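Long-range contacts in DNA repair protein RecO (Deinococcus radiodurans, PDB 1U5K), which probably takes part in DNA repair and in recombination by the RecF pathway, and binds a zinc ion: residues Thr5-Gly10 with Gly57-Gln62; Leu80-Glu85 with Val123-Asp128. One frame throughout, in Å; residues are numbered along the deposited sequence.

Interaction 1 (Thr5-Gly10 with Gly57-Gln62); sequences TANRSG and GVQVYQ
Thr5 meets the Tyr61 ring at its edge: OG1 lies in the ring plane, 3.7 Å from CD1, and the two side chains cross at about a right angle. Tyr61 also makes a cation-pi contact with Lys72. The other flat groups are the amides of Asn7 and Gln59, whose planes are 21° apart. Asn7 OD1 sits 3.7 Å from Gln59 CB, a contact without a hydrogen bond. Gln59 CG stands anti to the backbone N (chi1 -178°), and this puts CG 3.5 Å from Thr5 CG2; beyond CG the chain is extended. An alanine here would keep CB beside Asn7 OD1 but would probably leave the Thr5 methyl without the CG it packs on. On the face of the sheet that carries Ala6, Arg8, Val58 and Val60, Val58 CG2 packs 3.9 Å from Arg8 CB, while Arg8 NH1 leads away to a weak hydrogen bond with Thr29. The backbones hold the pair together. Ala6 and Val60 exchange two hydrogen bonds, and so do Arg8 and Val58; the bond from Val60 N to Ala6 O is 2.9 Å and nearly straight. Residues 55-61 pair on their other edge with strand 69-78. This antiparallel pairing joins strand 5-17 to strand 55-61, the two ends of a five-stranded sheet ordered 1-2-3-5-4 across it, and so closes it as in the barrel of an OB fold.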
loop_
_atom_site.group_PDB
_atom_site.type_symbol
_atom_site.label_atom_id
_atom_site.label_comp_id
_atom_site.label_asym_id
_atom_site.label_seq_id
_atom_site.Cartn_x
_atom_site.Cartn_y
_atom_site.Cartn_z
ATOM N N THR A 5 -27.005 6.297 20.183
ATOM C CA THR A 5 -26.351 7.497 19.691
ATOM C C THR A 5 -25.312 7.871 20.735
ATOM O O THR A 5 -25.562 7.725 21.926
ATOM C CB THR A 5 -27.406 8.595 19.476
ATOM O OG1 THR A 5 -28.264 8.213 18.392
ATOM C CG2 THR A 5 -26.780 9.903 19.000
ATOM N N ALA A 6 -24.165 8.365 20.283
ATOM C CA ALA A 6 -23.022 8.652 21.143
ATOM C C ALA A 6 -22.245 9.840 20.581
ATOM O O ALA A 6 -22.131 10.004 19.368
ATOM C CB ALA A 6 -22.129 7.422 21.221
ATOM N N ASN A 7 -21.708 10.671 21.465
ATOM C CA ASN A 7 -20.781 11.719 21.079
ATOM C C ASN A 7 -19.356 11.176 21.163
ATOM O O ASN A 7 -19.004 10.445 22.094
ATOM C CB ASN A 7 -20.964 12.943 21.978
ATOM C CG ASN A 7 -22.301 13.633 21.755
ATOM O OD1 ASN A 7 -22.715 13.888 20.626
ATOM N ND2 ASN A 7 -22.980 13.954 22.845
ATOM N N ARG A 8 -18.577 11.476 20.129
ATOM C CA ARG A 8 -17.187 11.059 20.041
ATOM C C ARG A 8 -16.356 12.219 19.514
ATOM O O ARG A 8 -16.879 13.143 18.896
ATOM C CB ARG A 8 -17.074 9.834 19.139
ATOM C CG ARG A 8 -17.615 8.574 19.793
ATOM C CD ARG A 8 -16.559 7.933 20.685
ATOM N NE ARG A 8 -16.711 6.542 20.330
ATOM C CZ ARG A 8 -15.803 5.690 19.918
ATOM N NH1 ARG A 8 -14.496 5.914 19.887
ATOM N NH2 ARG A 8 -16.303 4.517 19.579
ATOM N N SER A 9 -15.049 12.162 19.745
ATOM C CA SER A 9 -14.151 13.246 19.371
ATOM C C SER A 9 -12.770 12.672 19.037
ATOM O O SER A 9 -12.190 11.895 19.794
ATOM C CB SER A 9 -14.043 14.253 20.519
ATOM O OG SER A 9 -13.310 15.400 20.119
ATOM N N GLY A 10 -12.260 13.000 17.859
ATOM C CA GLY A 10 -10.934 12.545 17.502
ATOM C C GLY A 10 -10.522 13.070 16.149
ATOM O O GLY A 10 -11.163 13.953 15.588
ATOM N N GLY A 57 -15.539 16.702 16.453
ATOM C CA GLY A 57 -16.561 16.166 17.333
ATOM C C GLY A 57 -17.692 15.662 16.455
ATOM O O GLY A 57 -18.120 16.326 15.510
ATOM N N VAL A 58 -18.122 14.435 16.714
ATOM C CA VAL A 58 -19.138 13.791 15.900
ATOM C C VAL A 58 -20.177 13.146 16.803
ATOM O O VAL A 58 -19.849 12.565 17.834
ATOM C CB VAL A 58 -18.593 12.672 14.984
ATOM C CG1 VAL A 58 -17.795 13.259 13.830
ATOM C CG2 VAL A 58 -17.766 11.641 15.735
ATOM N N GLN A 59 -21.434 13.268 16.394
ATOM C CA GLN A 59 -22.500 12.456 16.949
ATOM C C GLN A 59 -22.723 11.287 16.002
ATOM O O GLN A 59 -23.031 11.463 14.830
ATOM C CB GLN A 59 -23.772 13.286 17.105
ATOM C CG GLN A 59 -24.925 12.529 17.729
ATOM C CD GLN A 59 -26.075 13.457 18.035
ATOM O OE1 GLN A 59 -26.150 13.979 19.145
ATOM N NE2 GLN A 59 -26.923 13.715 17.048
ATOM N N VAL A 60 -22.602 10.078 16.529
ATOM C CA VAL A 60 -22.747 8.897 15.689
ATOM C C VAL A 60 -23.863 7.992 16.187
ATOM O O VAL A 60 -24.085 7.852 17.392
ATOM C CB VAL A 60 -21.468 8.030 15.589
ATOM C CG1 VAL A 60 -20.470 8.691 14.665
ATOM C CG2 VAL A 60 -20.877 7.728 16.942
ATOM N N TYR A 61 -24.512 7.344 15.228
ATOM C CA TYR A 61 -25.591 6.401 15.503
ATOM C C TYR A 61 -25.170 4.999 15.079
ATOM O O TYR A 61 -24.825 4.794 13.920
ATOM C CB TYR A 61 -26.820 6.818 14.694
ATOM C CG TYR A 61 -27.939 5.806 14.696
ATOM C CD1 TYR A 61 -28.797 5.706 15.789
ATOM C CD2 TYR A 61 -28.177 4.988 13.596
ATOM C CE1 TYR A 61 -29.857 4.802 15.790
ATOM C CE2 TYR A 61 -29.212 4.073 13.593
ATOM C CZ TYR A 61 -30.038 3.963 14.714
ATOM O OH TYR A 61 -31.090 3.072 14.773
ATOM N N GLN A 62 -25.207 4.047 16.004
ATOM C CA GLN A 62 -25.033 2.638 15.683
ATOM C C GLN A 62 -26.392 1.934 15.667
ATOM O O GLN A 62 -27.001 1.700 16.719
ATOM C CB GLN A 62 -24.116 1.941 16.690
ATOM C CG GLN A 62 -23.897 0.459 16.396
ATOM C CD GLN A 62 -23.252 0.234 15.043
ATOM O OE1 GLN A 62 -22.124 0.672 14.833
ATOM N NE2 GLN A 62 -23.965 -0.395 14.114
#

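Interaction 2 (Leu80-Glu85 with Val123-Asp128); sequences LPTLAE and VAHQPD
Ala124 is the centre of this contact. Its CB is met by Leu83 CD2 at 3.7 Å and by Leu80 CD2 at 3.9 Å. Leu83 CD2 also reaches Val123 CG1, 3.8 Å away, so one methyl spans two neighbouring residues of the helix end. Leu80 CG stands anti to the carbonyl carbon (chi1 -60°), and from there CD2 extends to His125 NE2 at 3.5 Å. The Leu80 and His125 side chains cross at about a right angle. The centre of one face of the His125 ring is covered by CB of its own neighbour, Ala124. The methyl of Thr82 is modelled too close to Ala124 O, and its placement is doubtful. A water donates a hydrogen bond to Ala124 O at 2.8 Å; its link to Thr82 OG1 is weak.

The contact joins a 3-10 turn, residues 81-84, to the C-terminal end of helix 110-125. The turn lies between strand 69-78 of the N-terminal sheet and helix 86-102. Its backbone bonds run from Leu83 N to Leu80 O, from Ala84 N to Pro81 O and from Glu85 N to Thr82 O. The first of these ties Leu83 to Leu80, whose side chains both reach Ala124. Glu85 then stands at the N-cap position of helix 86-102, and its OE1 forms a salt bridge with Arg88. Arg88 NH1 also bonds to the carbonyls of Val123 and Gln126, tying helix 86-102 to the end of helix 110-125. Beyond it, Phe91 and Val132 touch Val123, and Ala92 touches Leu83.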
loop_
_atom_site.group_PDB
_atom_site.type_symbol
_atom_site.label_atom_id
_atom_site.label_comp_id
_atom_site.label_asym_id
_atom_site.label_seq_id
_atom_site.Cartn_x
_atom_site.Cartn_y
_atom_site.Cartn_z
ATOM N N LEU A 80 -4.880 22.082 11.743
ATOM C CA LEU A 80 -3.474 22.450 11.633
ATOM C C LEU A 80 -3.230 22.803 10.164
ATOM O O LEU A 80 -2.849 21.941 9.366
ATOM C CB LEU A 80 -2.589 21.297 12.116
ATOM C CG LEU A 80 -2.744 20.824 13.562
ATOM C CD1 LEU A 80 -2.347 19.354 13.784
ATOM C CD2 LEU A 80 -1.921 21.686 14.512
ATOM N N PRO A 81 -3.466 24.062 9.798
ATOM C CA PRO A 81 -3.424 24.493 8.392
ATOM C C PRO A 81 -2.069 24.288 7.723
ATOM O O PRO A 81 -1.901 24.156 6.524
ATOM C CB PRO A 81 -3.731 25.999 8.446
ATOM C CG PRO A 81 -4.046 26.351 9.842
ATOM C CD PRO A 81 -3.836 25.146 10.732
ATOM N N THR A 82 -1.042 24.235 8.555
ATOM C CA THR A 82 0.335 24.091 8.119
ATOM C C THR A 82 0.642 22.679 7.581
ATOM O O THR A 82 1.569 22.471 6.787
ATOM C CB THR A 82 1.012 24.503 9.443
ATOM O OG1 THR A 82 1.745 25.736 9.367
ATOM C CG2 THR A 82 1.753 23.449 10.166
ATOM N N LEU A 83 -0.159 21.701 7.989
ATOM C CA LEU A 83 -0.163 20.374 7.373
ATOM C C LEU A 83 -0.455 20.353 5.881
ATOM O O LEU A 83 -0.211 19.344 5.221
ATOM C CB LEU A 83 -1.095 19.426 8.126
ATOM C CG LEU A 83 -0.690 19.079 9.556
ATOM C CD1 LEU A 83 -1.635 18.078 10.219
ATOM C CD2 LEU A 83 0.765 18.624 9.620
ATOM N N ALA A 84 -0.926 21.463 5.318
ATOM C CA ALA A 84 -1.036 21.567 3.866
ATOM C C ALA A 84 0.316 21.738 3.178
ATOM O O ALA A 84 0.455 21.480 1.985
ATOM C CB ALA A 84 -2.002 22.676 3.467
ATOM N N GLU A 85 1.353 22.108 3.917
ATOM C CA GLU A 85 2.694 22.107 3.350
ATOM C C GLU A 85 3.075 20.660 3.005
ATOM O O GLU A 85 2.952 19.783 3.861
ATOM C CB GLU A 85 3.701 22.721 4.322
ATOM C CG GLU A 85 3.467 24.168 4.732
ATOM C CD GLU A 85 4.386 24.594 5.864
ATOM O OE1 GLU A 85 5.488 24.021 5.999
ATOM O OE2 GLU A 85 4.016 25.502 6.640
ATOM N N VAL A 123 4.593 17.644 13.885
ATOM C CA VAL A 123 4.863 17.639 12.455
ATOM C C VAL A 123 4.388 18.958 11.862
ATOM O O VAL A 123 4.960 19.463 10.898
ATOM C CB VAL A 123 4.178 16.441 11.769
ATOM C CG1 VAL A 123 3.999 16.647 10.284
ATOM C CG2 VAL A 123 4.952 15.160 12.050
ATOM N N ALA A 124 3.315 19.495 12.428
ATOM C CA ALA A 124 2.753 20.748 11.935
ATOM C C ALA A 124 3.623 21.949 12.324
ATOM O O ALA A 124 3.685 22.909 11.560
ATOM C CB ALA A 124 1.351 20.941 12.468
ATOM N N HIS A 125 4.277 21.901 13.482
ATOM C CA HIS A 125 4.931 23.091 14.045
ATOM C C HIS A 125 6.445 23.108 14.171
ATOM O O HIS A 125 7.031 24.194 14.260
ATOM C CB HIS A 125 4.355 23.378 15.425
ATOM C CG HIS A 125 2.881 23.602 15.402
ATOM N ND1 HIS A 125 2.286 24.419 14.467
ATOM C CD2 HIS A 125 1.877 23.088 16.151
ATOM C CE1 HIS A 125 0.983 24.439 14.677
ATOM N NE2 HIS A 125 0.706 23.632 15.684
ATOM N N GLN A 126 7.077 21.938 14.203
ATOM C CA GLN A 126 8.509 21.831 14.467
ATOM C C GLN A 126 9.386 21.928 13.212
ATOM O O GLN A 126 8.935 21.624 12.103
ATOM C CB GLN A 126 8.850 20.566 15.267
ATOM C CG GLN A 126 8.215 20.414 16.643
ATOM C CD GLN A 126 8.665 21.409 17.715
ATOM O OE1 GLN A 126 8.591 21.099 18.904
ATOM N NE2 GLN A 126 9.107 22.593 17.311
ATOM N N PRO A 127 10.603 22.452 13.350
ATOM C CA PRO A 127 11.520 22.579 12.212
ATOM C C PRO A 127 11.887 21.279 11.478
ATOM O O PRO A 127 12.135 21.369 10.285
ATOM C CB PRO A 127 12.781 23.226 12.809
ATOM C CG PRO A 127 12.498 23.599 14.224
ATOM C CD PRO A 127 11.105 23.162 14.537
ATOM N N ASP A 128 11.888 20.130 12.146
ATOM C CA ASP A 128 12.359 18.864 11.601
ATOM C C ASP A 128 11.244 17.813 11.769
ATOM O O ASP A 128 11.240 17.020 12.716
ATOM C CB ASP A 128 13.627 18.493 12.364
ATOM C CG ASP A 128 14.371 17.330 11.757
ATOM O OD1 ASP A 128 13.835 16.614 10.882
ATOM O OD2 ASP A 128 15.526 17.075 12.150
HETATM O O HOH W 1 4.775 25.428 11.056
#

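The two interactions follow one another along the chain: interaction 1 is complete before interaction 2 begins. Strand 69-78 connects them. It pairs with residues 57-61 in interaction 1 and then runs on into the 80-85 turn of interaction 2. Their centres are 27 Å apart and their nearest atoms about 10 Å, so they do not touch. Interaction 1 is backbone pairing within the N-terminal sheet. Interaction 2 is mainly apolar packing where the chain passes from that sheet into the helices. Neither lies at the zinc site of Cys153, Cys156, Cys173 and Cys176, and no other chain of the assembly touches either.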